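Local coordinates for fatty acid amide hydrolase (Candida albicans, PDB 6KVR), which probably hydrolyses amides of monocarboxylic acids to the free carboxylate and ammonium, as a member of the amidase signature family, at residues Q160-D165 and N178-H183; P337-L342 and K560-L565; D381-K386 and D449-F454; V392-N397 and Y425-K430; A472-E477 and P533-G538. All coordinates share one frame; numbering follows the deposited sequence.

Contact 1: residues Q160-D165 and N178-H183; sequences QMNYKD and NIPNSH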
# COMPACT_ATOMS: atom_id res chain seq x y z
N GLN A 160 21.87 -2.62 9.31
CA GLN A 160 21.43 -1.53 8.43
C GLN A 160 20.36 -0.63 9.04
O GLN A 160 20.13 0.47 8.52
CB GLN A 160 20.94 -2.12 7.09
CG GLN A 160 19.70 -3.03 7.22
CD GLN A 160 18.44 -2.31 6.84
OE1 GLN A 160 18.47 -1.34 6.05
NE2 GLN A 160 17.31 -2.77 7.36
N MSE A 161 19.73 -1.03 10.14
CA MSE A 161 18.75 -0.16 10.79
C MSE A 161 19.43 0.94 11.59
O MSE A 161 20.36 0.66 12.35
CB MSE A 161 17.82 -0.95 11.71
CG MSE A 161 16.99 -1.99 10.99
SE MSE A 161 15.84 -3.02 12.22
CE MSE A 161 17.25 -4.04 13.05
N ASN A 162 18.96 2.17 11.42
CA ASN A 162 19.49 3.30 12.19
C ASN A 162 19.54 2.95 13.67
O ASN A 162 18.54 2.55 14.27
CB ASN A 162 18.61 4.55 12.02
CG ASN A 162 18.89 5.29 10.73
OD1 ASN A 162 19.84 4.98 10.01
ND2 ASN A 162 18.06 6.30 10.43
N TYR A 163 20.72 3.11 14.26
CA TYR A 163 20.88 3.05 15.70
C TYR A 163 21.45 4.39 16.15
O TYR A 163 22.46 4.84 15.61
CB TYR A 163 21.82 1.90 16.12
CG TYR A 163 21.72 1.55 17.60
CD1 TYR A 163 22.33 2.34 18.56
CD2 TYR A 163 21.01 0.42 18.02
CE1 TYR A 163 22.24 2.02 19.90
CE2 TYR A 163 20.91 0.10 19.37
CZ TYR A 163 21.54 0.90 20.30
OH TYR A 163 21.45 0.61 21.63
N LYS A 164 20.79 5.00 17.13
CA LYS A 164 21.14 6.35 17.56
C LYS A 164 22.61 6.44 17.96
O LYS A 164 23.10 5.65 18.78
CB LYS A 164 20.25 6.76 18.73
CG LYS A 164 20.83 7.86 19.59
CD LYS A 164 19.82 8.30 20.63
CE LYS A 164 20.38 9.46 21.46
NZ LYS A 164 19.31 10.27 22.09
N ASP A 165 23.31 7.39 17.35
CA ASP A 165 24.68 7.76 17.68
C ASP A 165 25.68 6.66 17.37
O ASP A 165 26.75 6.61 17.97
CB ASP A 165 24.81 8.19 19.15
CG ASP A 165 24.05 9.47 19.43
OD1 ASP A 165 23.97 10.30 18.50
OD2 ASP A 165 23.52 9.63 20.55
N ASN A 178 28.42 7.49 8.31
CA ASN A 178 27.03 7.87 8.50
C ASN A 178 26.60 7.51 9.92
O ASN A 178 26.49 6.33 10.26
CB ASN A 178 26.15 7.19 7.47
CG ASN A 178 24.67 7.49 7.66
OD1 ASN A 178 24.27 8.65 7.62
ND2 ASN A 178 23.87 6.46 7.90
N ILE A 179 26.37 8.52 10.76
CA ILE A 179 25.97 8.33 12.14
C ILE A 179 24.63 9.03 12.36
O ILE A 179 24.59 10.25 12.56
CB ILE A 179 27.03 8.85 13.13
CG1 ILE A 179 28.39 8.21 12.87
CG2 ILE A 179 26.61 8.60 14.58
CD1 ILE A 179 29.47 8.61 13.89
N PRO A 180 23.52 8.30 12.36
CA PRO A 180 22.21 8.93 12.62
C PRO A 180 22.06 9.43 14.05
O PRO A 180 22.68 8.93 14.99
CB PRO A 180 21.20 7.81 12.32
CG PRO A 180 22.00 6.53 12.44
CD PRO A 180 23.41 6.87 12.04
N ASN A 181 21.18 10.42 14.20
CA ASN A 181 20.88 11.04 15.49
C ASN A 181 19.81 10.30 16.28
O ASN A 181 19.49 10.72 17.40
CB ASN A 181 20.40 12.47 15.31
CG ASN A 181 21.47 13.39 14.82
OD1 ASN A 181 21.26 14.16 13.88
ND2 ASN A 181 22.64 13.32 15.45
N SER A 182 19.22 9.24 15.73
CA SER A 182 18.12 8.56 16.41
C SER A 182 17.97 7.14 15.88
O SER A 182 18.44 6.80 14.79
CB SER A 182 16.81 9.34 16.24
OG SER A 182 16.45 9.39 14.87
N HIS A 183 17.32 6.31 16.68
CA HIS A 183 16.90 5.01 16.21
C HIS A 183 15.96 5.16 15.01
O HIS A 183 15.26 6.16 14.87
CB HIS A 183 16.16 4.26 17.32
CG HIS A 183 17.04 3.84 18.46
ND1 HIS A 183 18.41 3.71 18.34
CD2 HIS A 183 16.74 3.51 19.74
CE1 HIS A 183 18.91 3.32 19.50
NE2 HIS A 183 17.92 3.19 20.36
O HOH W 1 16.51 7.41 12.51
O HOH W 2 20.95 6.59 8.17
O HOH W 3 18.65 1.84 23.27
O HOH W 4 22.11 12.14 18.72
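Tyr163 and His183 form the tight end of this contact. The imidazole comes edge-on to the phenol face in a T-shaped stack, with CE1 of His183 3.5 Å above the centre of the Tyr163 ring and the planes at 63°. The same imidazole is gripped from the chain: Lys164 N donates to His183 ND1 at 3.0 Å, an almost straight bond tilted 23° out of the ring plane, which fixes the turn of the histidine. Both segments belong to one long loop between strand 155-158 and helix 185-192 of the amidase fold, doubled back on itself without regular structure; a backbone bond, Asp165 N to Pro180 O at 2.9 Å, holds the fold-back. The other side is looser and wetter. Asn162 lays its amide across the Pro180 ring, OD1 3.6 Å from CG of Pro180, and reaches polar groups of 178-183 through water: one links Asn162 ND2 to Ser182 O, another joins Asn162 OD1 to Asn178 ND2. A third water bridges Asp165 OD1 and Asn181 O.

Contact 2: residues P337-L342 and K560-L565; sequences PKIGDL and KAIVDL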
# COMPACT_ATOMS: atom_id res chain seq x y z
N PRO A 337 -5.50 -23.46 15.31
CA PRO A 337 -6.44 -24.39 14.69
C PRO A 337 -6.00 -25.83 14.87
O PRO A 337 -4.85 -26.13 15.21
CB PRO A 337 -6.38 -23.99 13.21
CG PRO A 337 -4.93 -23.60 13.04
CD PRO A 337 -4.58 -22.87 14.32
N LYS A 338 -6.95 -26.74 14.65
CA LYS A 338 -6.65 -28.16 14.60
C LYS A 338 -6.16 -28.52 13.21
O LYS A 338 -6.68 -28.01 12.21
CB LYS A 338 -7.90 -28.98 14.94
CG LYS A 338 -8.73 -28.44 16.09
CD LYS A 338 -9.87 -29.38 16.46
CE LYS A 338 -11.03 -28.61 17.08
NZ LYS A 338 -12.08 -29.54 17.60
N ILE A 339 -5.14 -29.37 13.15
CA ILE A 339 -4.57 -29.76 11.86
C ILE A 339 -5.65 -30.27 10.93
O ILE A 339 -5.63 -30.01 9.72
CB ILE A 339 -3.46 -30.82 12.05
CG1 ILE A 339 -2.32 -30.26 12.90
CG2 ILE A 339 -2.92 -31.25 10.70
CD1 ILE A 339 -1.51 -29.18 12.20
N GLY A 340 -6.63 -30.99 11.47
CA GLY A 340 -7.72 -31.53 10.66
C GLY A 340 -8.64 -30.48 10.08
O GLY A 340 -9.48 -30.82 9.24
N ASP A 341 -8.51 -29.22 10.50
CA ASP A 341 -9.29 -28.13 9.94
C ASP A 341 -8.60 -27.43 8.76
O ASP A 341 -9.23 -26.57 8.13
CB ASP A 341 -9.60 -27.10 11.03
CG ASP A 341 -10.60 -27.62 12.07
OD1 ASP A 341 -10.44 -27.28 13.27
OD2 ASP A 341 -11.53 -28.37 11.69
N LEU A 342 -7.35 -27.78 8.44
CA LEU A 342 -6.53 -27.03 7.49
C LEU A 342 -6.56 -27.65 6.10
O LEU A 342 -6.54 -28.88 5.96
CB LEU A 342 -5.07 -26.94 7.96
CG LEU A 342 -4.78 -26.34 9.34
CD1 LEU A 342 -3.44 -26.81 9.87
CD2 LEU A 342 -4.82 -24.83 9.31
N LYS A 560 2.08 -22.60 14.59
CA LYS A 560 2.19 -23.12 15.94
C LYS A 560 1.65 -24.55 16.03
O LYS A 560 2.26 -25.42 16.66
CB LYS A 560 1.47 -22.19 16.91
CG LYS A 560 1.77 -22.43 18.37
CD LYS A 560 0.73 -21.71 19.23
CE LYS A 560 0.45 -20.28 18.72
NZ LYS A 560 1.46 -19.26 19.17
N ALA A 561 0.50 -24.81 15.39
CA ALA A 561 -0.03 -26.17 15.33
C ALA A 561 0.94 -27.12 14.65
O ALA A 561 1.13 -28.25 15.11
CB ALA A 561 -1.37 -26.17 14.60
N ILE A 562 1.56 -26.68 13.54
CA ILE A 562 2.39 -27.58 12.73
C ILE A 562 3.68 -27.92 13.46
O ILE A 562 4.13 -29.08 13.45
CB ILE A 562 2.68 -26.95 11.35
CG1 ILE A 562 1.40 -26.90 10.51
CG2 ILE A 562 3.76 -27.72 10.63
CD1 ILE A 562 1.63 -26.43 9.08
N VAL A 563 4.30 -26.94 14.11
CA VAL A 563 5.53 -27.18 14.85
C VAL A 563 5.26 -28.10 16.04
O VAL A 563 6.12 -28.90 16.43
CB VAL A 563 6.14 -25.83 15.30
CG1 VAL A 563 7.12 -26.02 16.43
CG2 VAL A 563 6.80 -25.12 14.11
N ASP A 564 4.06 -28.02 16.61
CA ASP A 564 3.71 -28.93 17.69
C ASP A 564 3.42 -30.33 17.16
O ASP A 564 3.88 -31.32 17.73
CB ASP A 564 2.52 -28.38 18.48
CG ASP A 564 2.92 -27.21 19.38
OD1 ASP A 564 4.12 -26.86 19.41
OD2 ASP A 564 2.03 -26.63 20.05
N LEU A 565 2.69 -30.42 16.04
CA LEU A 565 2.52 -31.71 15.38
C LEU A 565 3.86 -32.39 15.10
O LEU A 565 3.98 -33.62 15.23
CB LEU A 565 1.74 -31.53 14.08
CG LEU A 565 1.75 -32.79 13.20
CD1 LEU A 565 0.75 -33.84 13.71
CD2 LEU A 565 1.53 -32.45 11.73
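Ile339 meets Ala561, Ile562 and Leu565 on one flank of helix 552-565, the last helix of the chain, from the short 3-10 turn 339-341 that leads into strand 343-346 of the central sheet. The contact is thus turn-against-helix packing at the rim of the amidase fold. CG1 of Ile339 lies anti to the carbonyl carbon (chi1 -61°), and the second torsion, -69°, bends the chain so that CD1 is the atom presented to the helix. There it meets the methyl of Ala561 at 3.9 Å from CB and, one residue on, the flank of Ile562 at 4.1 Å from CG1. Leu565, a turn further along the helix, comes in more loosely, its CB 4.4 Å from CG1 of Ile339. The CB atoms of Ala561 and Leu565 are directed at the turn, whereas Ile562 sets out along the flank and touches with CG1. Leu370 of helix 357-372 touches Ile339, Ile562 and Leu565, closing a small aliphatic cluster. The turn carries its own backbone bonds, Asp341 N to Lys338 O and Leu342 N to Ile339 O. On the N-terminal side of the isoleucine, Pro337 O rests 3.5 Å from CB of Ala561.

Contact 3: residues D381-K386 and D449-F454; sequences DPPNTK and DQYNDF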
# COMPACT_ATOMS: atom_id res chain seq x y z
N ASP A 381 0.78 -27.30 -8.65
CA ASP A 381 1.77 -26.96 -9.65
C ASP A 381 1.68 -25.45 -9.89
O ASP A 381 0.83 -24.99 -10.66
CB ASP A 381 1.51 -27.74 -10.95
CG ASP A 381 2.65 -27.62 -11.95
OD1 ASP A 381 3.54 -26.76 -11.77
OD2 ASP A 381 2.65 -28.42 -12.91
N PRO A 382 2.53 -24.63 -9.25
CA PRO A 382 2.26 -23.19 -9.17
C PRO A 382 2.45 -22.51 -10.51
O PRO A 382 3.46 -22.71 -11.19
CB PRO A 382 3.29 -22.70 -8.14
CG PRO A 382 4.42 -23.67 -8.27
CD PRO A 382 3.77 -25.01 -8.55
N PRO A 383 1.49 -21.69 -10.93
CA PRO A 383 1.52 -21.13 -12.28
C PRO A 383 2.37 -19.88 -12.40
O PRO A 383 2.54 -19.11 -11.45
CB PRO A 383 0.05 -20.81 -12.57
CG PRO A 383 -0.54 -20.54 -11.20
CD PRO A 383 0.24 -21.37 -10.21
N ASN A 384 2.90 -19.68 -13.61
CA ASN A 384 3.58 -18.44 -13.98
C ASN A 384 4.79 -18.13 -13.10
O ASN A 384 5.15 -16.96 -12.98
CB ASN A 384 2.62 -17.25 -13.97
CG ASN A 384 1.82 -17.16 -15.23
OD1 ASN A 384 2.35 -17.34 -16.32
ND2 ASN A 384 0.53 -16.86 -15.10
N THR A 385 5.41 -19.14 -12.48
CA THR A 385 6.59 -18.88 -11.66
C THR A 385 7.74 -18.30 -12.48
O THR A 385 8.52 -17.49 -11.96
CB THR A 385 7.05 -20.15 -10.93
OG1 THR A 385 7.23 -21.22 -11.86
CG2 THR A 385 6.03 -20.57 -9.85
N LYS A 386 7.85 -18.66 -13.75
CA LYS A 386 8.88 -18.06 -14.60
C LYS A 386 8.62 -16.57 -14.81
O LYS A 386 9.54 -15.76 -14.71
CB LYS A 386 8.96 -18.80 -15.94
CG LYS A 386 10.01 -18.22 -16.88
CD LYS A 386 10.22 -19.14 -18.08
CE LYS A 386 11.07 -18.46 -19.15
NZ LYS A 386 11.29 -19.34 -20.33
N ASP A 449 -3.51 -11.53 -8.16
CA ASP A 449 -4.90 -11.97 -8.28
C ASP A 449 -4.97 -13.44 -8.63
O ASP A 449 -5.79 -14.18 -8.07
CB ASP A 449 -5.64 -11.12 -9.32
CG ASP A 449 -6.05 -9.76 -8.78
OD1 ASP A 449 -6.39 -9.67 -7.58
OD2 ASP A 449 -6.03 -8.76 -9.54
N GLN A 450 -4.10 -13.90 -9.54
CA GLN A 450 -4.14 -15.30 -9.94
C GLN A 450 -3.98 -16.21 -8.72
O GLN A 450 -4.71 -17.18 -8.56
CB GLN A 450 -3.05 -15.59 -10.98
CG GLN A 450 -3.07 -17.02 -11.50
CD GLN A 450 -2.08 -17.28 -12.64
OE1 GLN A 450 -1.12 -16.53 -12.84
NE2 GLN A 450 -2.33 -18.34 -13.39
N TYR A 451 -3.06 -15.86 -7.81
CA TYR A 451 -2.78 -16.69 -6.65
C TYR A 451 -3.81 -16.51 -5.56
O TYR A 451 -4.16 -17.46 -4.85
CB TYR A 451 -1.37 -16.38 -6.10
CG TYR A 451 -0.28 -17.16 -6.76
CD1 TYR A 451 0.10 -16.88 -8.07
CD2 TYR A 451 0.36 -18.20 -6.10
CE1 TYR A 451 1.08 -17.61 -8.69
CE2 TYR A 451 1.35 -18.93 -6.71
CZ TYR A 451 1.71 -18.63 -8.01
OH TYR A 451 2.71 -19.35 -8.63
N ASN A 452 -4.29 -15.28 -5.37
CA ASN A 452 -5.33 -15.06 -4.38
C ASN A 452 -6.61 -15.77 -4.80
O ASN A 452 -7.27 -16.41 -3.98
CB ASN A 452 -5.54 -13.56 -4.16
CG ASN A 452 -6.64 -13.23 -3.16
OD1 ASN A 452 -6.57 -13.62 -1.98
ND2 ASN A 452 -7.63 -12.47 -3.61
N ASP A 453 -6.94 -15.72 -6.10
CA ASP A 453 -8.12 -16.42 -6.61
C ASP A 453 -7.98 -17.92 -6.44
O ASP A 453 -8.99 -18.62 -6.26
CB ASP A 453 -8.32 -16.12 -8.09
CG ASP A 453 -8.82 -14.70 -8.34
OD1 ASP A 453 -9.26 -14.03 -7.38
OD2 ASP A 453 -8.77 -14.27 -9.51
N PHE A 454 -6.76 -18.45 -6.53
CA PHE A 454 -6.55 -19.87 -6.33
C PHE A 454 -6.92 -20.28 -4.91
O PHE A 454 -7.67 -21.24 -4.71
CB PHE A 454 -5.10 -20.25 -6.62
CG PHE A 454 -4.70 -21.60 -6.06
CD1 PHE A 454 -5.15 -22.78 -6.65
CD2 PHE A 454 -3.90 -21.69 -4.94
CE1 PHE A 454 -4.81 -24.02 -6.14
CE2 PHE A 454 -3.54 -22.94 -4.42
CZ PHE A 454 -3.99 -24.11 -5.03
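Pro382 opens the contact with Tyr451: its CB sits 3.4 Å from the phenol OH, while its side chain also touches Ile347. Pro383 does more. Its ring comes against the end of the tyrosine from the opposite direction, CD 3.8 Å from CZ of Tyr451, and its other side slides past the Gln450 amide, CB 3.5 Å from NE2. The carbonyl of Pro383 accepts a hydrogen bond from the phenol, Tyr451 OH to Pro383 O at 2.8 Å, with the oxygen near the plane of the ring and the donor tilted 22° from the carbonyl plane. Asn384 reaches out to Gln450, giving ND2 to OE1 at 2.8 Å. This bond lies in the amide plane of the asparagine and falls on a lone pair of the glutamine carbonyl, although the two amide planes are 62° apart. Gln450 stretches out fully, CG anti to the backbone N (chi1 -177°) and the chain extended beyond it. Thr385 adds its CG2 methyl, 3.7 Å from OH of Tyr451, while its hydroxyl bonds to Asp350 O. On helix 434-457, next to Gln450, Asp449 forms a salt bridge with Lys280 of the second subunit. Asn384 is at the N-cap position of helix 385-397 but makes no side-chain capping bond. Two adjacent side chains of helix 434-457 thus hold the beta-alpha connection from edge strand 376-379 of the amidase sheet.

Contact 4: residues V392-N397 and Y425-K430; sequences VHKMYN and YGEGAK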
# COMPACT_ATOMS: atom_id res chain seq x y z
N VAL A 392 10.17 -9.99 -10.97
CA VAL A 392 10.71 -9.43 -9.74
C VAL A 392 12.20 -9.15 -9.88
O VAL A 392 12.70 -8.14 -9.35
CB VAL A 392 10.40 -10.35 -8.54
CG1 VAL A 392 11.36 -11.56 -8.45
CG2 VAL A 392 10.40 -9.51 -7.24
N HIS A 393 12.92 -9.96 -10.64
CA HIS A 393 14.34 -9.67 -10.80
C HIS A 393 14.58 -8.46 -11.69
O HIS A 393 15.59 -7.76 -11.50
CB HIS A 393 15.09 -10.91 -11.30
CG HIS A 393 15.35 -11.90 -10.21
ND1 HIS A 393 14.33 -12.53 -9.53
CD2 HIS A 393 16.50 -12.27 -9.60
CE1 HIS A 393 14.85 -13.29 -8.58
NE2 HIS A 393 16.16 -13.15 -8.60
N LYS A 394 13.69 -8.18 -12.65
CA LYS A 394 13.79 -6.92 -13.37
C LYS A 394 13.56 -5.75 -12.42
O LYS A 394 14.26 -4.73 -12.49
CB LYS A 394 12.77 -6.86 -14.52
CG LYS A 394 13.08 -7.72 -15.74
CD LYS A 394 11.97 -7.52 -16.79
CE LYS A 394 12.10 -8.46 -17.99
NZ LYS A 394 10.74 -8.79 -18.56
N MSE A 395 12.60 -5.91 -11.50
CA MSE A 395 12.18 -4.86 -10.57
C MSE A 395 13.35 -4.46 -9.68
O MSE A 395 13.51 -3.29 -9.35
CB MSE A 395 11.01 -5.30 -9.69
CG MSE A 395 9.62 -5.17 -10.30
SE MSE A 395 8.23 -5.98 -9.14
CE MSE A 395 6.62 -5.33 -10.02
N TYR A 396 14.15 -5.45 -9.28
CA TYR A 396 15.27 -5.18 -8.39
C TYR A 396 16.21 -4.14 -8.99
O TYR A 396 16.75 -3.30 -8.27
CB TYR A 396 16.06 -6.46 -8.08
CG TYR A 396 15.33 -7.44 -7.20
CD1 TYR A 396 14.42 -7.00 -6.26
CD2 TYR A 396 15.58 -8.81 -7.31
CE1 TYR A 396 13.74 -7.92 -5.45
CE2 TYR A 396 14.92 -9.73 -6.51
CZ TYR A 396 14.00 -9.27 -5.57
OH TYR A 396 13.33 -10.17 -4.78
N ASN A 397 16.42 -4.19 -10.32
CA ASN A 397 17.48 -3.41 -10.96
C ASN A 397 16.97 -2.37 -11.94
O ASN A 397 17.77 -1.78 -12.67
CB ASN A 397 18.47 -4.34 -11.68
CG ASN A 397 19.36 -5.11 -10.73
OD1 ASN A 397 19.25 -4.96 -9.51
ND2 ASN A 397 20.26 -5.93 -11.28
N TYR A 425 21.16 -9.10 -12.34
CA TYR A 425 19.93 -9.89 -12.18
C TYR A 425 18.92 -9.72 -13.31
O TYR A 425 18.39 -10.71 -13.83
CB TYR A 425 19.26 -9.54 -10.86
CG TYR A 425 19.44 -10.64 -9.88
CD1 TYR A 425 19.76 -11.92 -10.32
CD2 TYR A 425 19.32 -10.42 -8.51
CE1 TYR A 425 19.93 -12.96 -9.44
CE2 TYR A 425 19.51 -11.45 -7.62
CZ TYR A 425 19.82 -12.72 -8.09
OH TYR A 425 20.00 -13.76 -7.20
N GLY A 426 18.54 -8.50 -13.62
CA GLY A 426 17.38 -8.41 -14.52
C GLY A 426 17.87 -8.01 -15.90
O GLY A 426 18.44 -8.83 -16.64
N GLU A 427 17.71 -6.74 -16.24
CA GLU A 427 18.45 -6.14 -17.34
C GLU A 427 19.63 -5.31 -16.83
O GLU A 427 20.09 -4.40 -17.53
CB GLU A 427 17.52 -5.31 -18.23
CG GLU A 427 16.34 -6.13 -18.82
CD GLU A 427 15.54 -5.37 -19.87
OE1 GLU A 427 16.13 -4.97 -20.90
OE2 GLU A 427 14.31 -5.19 -19.69
N GLY A 428 20.11 -5.60 -15.62
CA GLY A 428 21.28 -4.95 -15.05
C GLY A 428 21.30 -3.44 -15.14
O GLY A 428 20.45 -2.76 -14.53
N ALA A 429 22.25 -2.89 -15.89
CA ALA A 429 22.44 -1.44 -15.92
C ALA A 429 21.46 -0.73 -16.85
O ALA A 429 21.60 0.49 -17.04
CB ALA A 429 23.87 -1.09 -16.32
N LYS A 430 20.50 -1.42 -17.45
CA LYS A 430 19.51 -0.73 -18.27
C LYS A 430 18.56 0.04 -17.35
O LYS A 430 17.98 -0.53 -16.42
CB LYS A 430 18.74 -1.70 -19.14
CG LYS A 430 17.41 -1.13 -19.61
CD LYS A 430 16.71 -2.04 -20.60
CE LYS A 430 15.26 -1.60 -20.78
NZ LYS A 430 14.39 -2.63 -21.40
O HOH W 5 17.70 -15.42 -8.23
O HOH W 6 16.24 -4.73 -14.50
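The ring of Tyr425 takes the edge of His393 over one face: CD2 of the imidazole stands 3.2 Å above the ring centre, with the planes at 83°, a T-shaped stack. One face of His393 carries CE2 of Tyr396, so one tyrosine covers a face of the imidazole and the other receives its edge. Tyr396 also comes within about 3 Å, nearest atoms, of Gly255, a predicted substrate-binding residue. Both imidazole nitrogens are engaged, ND1 with Tyr389 O and NE2 with a water at 2.8 Å that also reaches Tyr425 OH; the phenol has a further bond to Tyr479 O. Alongside, the two backbones are close, CA of Gly426 4.1 Å from CA of Lys394 and 3.6 Å from His393 O in a CA-H...O contact. A second water bridges Lys394 O and Glu427 N. Asn397 crosses Tyr425 at a slant, its ND2 3.8 Å from CB of Tyr425, and spends that nitrogen on Asn422 O. Glu427 to Lys430 form a type II' turn. The loop leaving helix 417-423 is thus laid on the C-terminal part of helix 385-397, with helix 482-490 against Val392, His393 and Tyr396 and helix 434-457 against Lys394 and Met395.

Contact 5: residues A472-E477 and P533-G538; sequences APHSEE and PSQFVG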
# COMPACT_ATOMS: atom_id res chain seq x y z
N ALA A 472 21.36 -25.02 3.59
CA ALA A 472 22.28 -23.88 3.55
C ALA A 472 23.36 -24.09 2.50
O ALA A 472 23.95 -25.18 2.42
CB ALA A 472 22.92 -23.66 4.92
N PRO A 473 23.66 -23.09 1.69
CA PRO A 473 24.66 -23.24 0.63
C PRO A 473 26.08 -23.03 1.17
O PRO A 473 26.29 -22.55 2.28
CB PRO A 473 24.28 -22.15 -0.36
CG PRO A 473 23.83 -21.05 0.53
CD PRO A 473 23.07 -21.74 1.69
N HIS A 474 27.05 -23.40 0.36
CA HIS A 474 28.41 -22.99 0.66
C HIS A 474 28.54 -21.48 0.47
O HIS A 474 27.82 -20.88 -0.33
CB HIS A 474 29.40 -23.71 -0.25
CG HIS A 474 29.48 -25.19 0.00
ND1 HIS A 474 30.00 -26.07 -0.91
CD2 HIS A 474 29.11 -25.93 1.08
CE1 HIS A 474 29.94 -27.30 -0.42
NE2 HIS A 474 29.40 -27.24 0.79
N SER A 475 29.46 -20.87 1.21
CA SER A 475 29.64 -19.42 1.12
C SER A 475 29.86 -18.99 -0.32
O SER A 475 30.59 -19.63 -1.08
CB SER A 475 30.79 -18.97 2.02
OG SER A 475 30.50 -19.29 3.37
N GLU A 476 29.18 -17.91 -0.70
CA GLU A 476 29.32 -17.27 -2.01
C GLU A 476 28.88 -18.18 -3.16
O GLU A 476 29.28 -17.97 -4.31
CB GLU A 476 30.76 -16.78 -2.23
CG GLU A 476 31.33 -15.91 -1.09
CD GLU A 476 32.56 -15.09 -1.51
OE1 GLU A 476 32.42 -13.98 -2.09
OE2 GLU A 476 33.68 -15.57 -1.26
N GLU A 477 28.03 -19.17 -2.87
CA GLU A 477 27.60 -20.15 -3.87
C GLU A 477 26.09 -20.37 -3.80
O GLU A 477 25.60 -21.50 -3.79
CB GLU A 477 28.37 -21.47 -3.70
CG GLU A 477 29.80 -21.41 -4.26
CD GLU A 477 30.50 -22.76 -4.27
OE1 GLU A 477 30.19 -23.59 -5.15
OE2 GLU A 477 31.40 -22.96 -3.42
N PRO A 533 26.37 -34.80 -1.02
CA PRO A 533 25.96 -35.28 0.31
C PRO A 533 27.01 -35.10 1.40
O PRO A 533 26.66 -34.76 2.54
CB PRO A 533 25.67 -36.77 0.07
CG PRO A 533 25.52 -36.93 -1.38
CD PRO A 533 26.32 -35.86 -2.04
N SER A 534 28.29 -35.31 1.09
CA SER A 534 29.32 -35.27 2.12
C SER A 534 29.71 -33.85 2.53
O SER A 534 30.41 -33.68 3.52
CB SER A 534 30.57 -36.05 1.67
OG SER A 534 31.21 -35.42 0.56
N GLN A 535 29.24 -32.83 1.81
CA GLN A 535 29.66 -31.45 2.02
C GLN A 535 28.56 -30.57 2.62
O GLN A 535 28.71 -29.34 2.66
CB GLN A 535 30.16 -30.86 0.70
CG GLN A 535 31.53 -31.35 0.25
CD GLN A 535 32.65 -30.96 1.20
OE1 GLN A 535 33.13 -31.77 2.00
NE2 GLN A 535 33.09 -29.70 1.11
N PHE A 536 27.45 -31.16 3.06
CA PHE A 536 26.36 -30.40 3.64
C PHE A 536 25.82 -31.08 4.90
O PHE A 536 24.63 -30.98 5.20
CB PHE A 536 25.21 -30.19 2.64
CG PHE A 536 25.54 -29.28 1.48
CD1 PHE A 536 25.41 -27.90 1.60
CD2 PHE A 536 25.97 -29.80 0.26
CE1 PHE A 536 25.71 -27.06 0.54
CE2 PHE A 536 26.28 -28.96 -0.80
CZ PHE A 536 26.14 -27.58 -0.67
N VAL A 537 26.70 -31.76 5.65
CA VAL A 537 26.28 -32.72 6.67
C VAL A 537 25.45 -32.05 7.77
O VAL A 537 25.89 -31.09 8.41
CB VAL A 537 27.50 -33.41 7.29
CG1 VAL A 537 27.03 -34.40 8.36
CG2 VAL A 537 28.38 -34.09 6.23
N GLY A 538 24.27 -32.62 8.04
CA GLY A 538 23.54 -32.26 9.23
C GLY A 538 22.89 -30.90 9.21
O GLY A 538 22.41 -30.45 10.27
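Gln535 O accepts a hydrogen bond from His474 NE2 at 2.9 Å, a nearly straight bond (171°) lying in the plane of the imidazole, although the donor stands tilted from the plane of the carbonyl. The contact joins two irregular loops of the amidase fold: 472-477, between strand 462-466 and helix 482-490 and entering a type II turn at His474, and 533-538, which runs into strand 540-546 of the central sheet. With its edge bound, the imidazole offers a face to Phe536. The two rings form an offset stack, nearly parallel, the planes 6° apart and the centroids 4.3 Å; CZ of the phenylalanine lies over the rim of the histidine, and NE2 in turn over the rim of the phenyl. Gripping a carbonyl by its edge and a neighbouring ring by its face fixes the rotation of His474 firmly. CG of the histidine is anti to the carbonyl carbon (chi1 -67°), which swings the ring toward the other loop. Gln535 crosses it at about a right angle, its CB 3.7 Å from both NE2 and CE1 of His474. Leu228 also touches the histidine, and Tyr264 of helix 259-265 packs on Ala472 and Pro473. At an edge of the phenyl, near its plane, Ala472 O sits 3.2 Å from CE1 of Phe536.

How the contacts relate
Contacts 3 and 4 share helix 385-397, one at its start and the other toward its end, with nearest atoms about 7 Å apart; helix 434-457 supplies a segment of the first and packs on the second. Contact 4 lies inside the chain loop closed by contact 3, and contacts 3, 4 and 5 all lie within that closed by contact 2. Contacts 1 and 2 are surface contacts on opposite sides of the chain's centre, yet differ sharply: water-bridged polar loops against mainly aliphatic packing. Contact 5 is buried, and contacts 3 and 4 partly so. T-shaped histidine-tyrosine pairs mark contacts 1 and 4, whereas contact 5 has an offset stack.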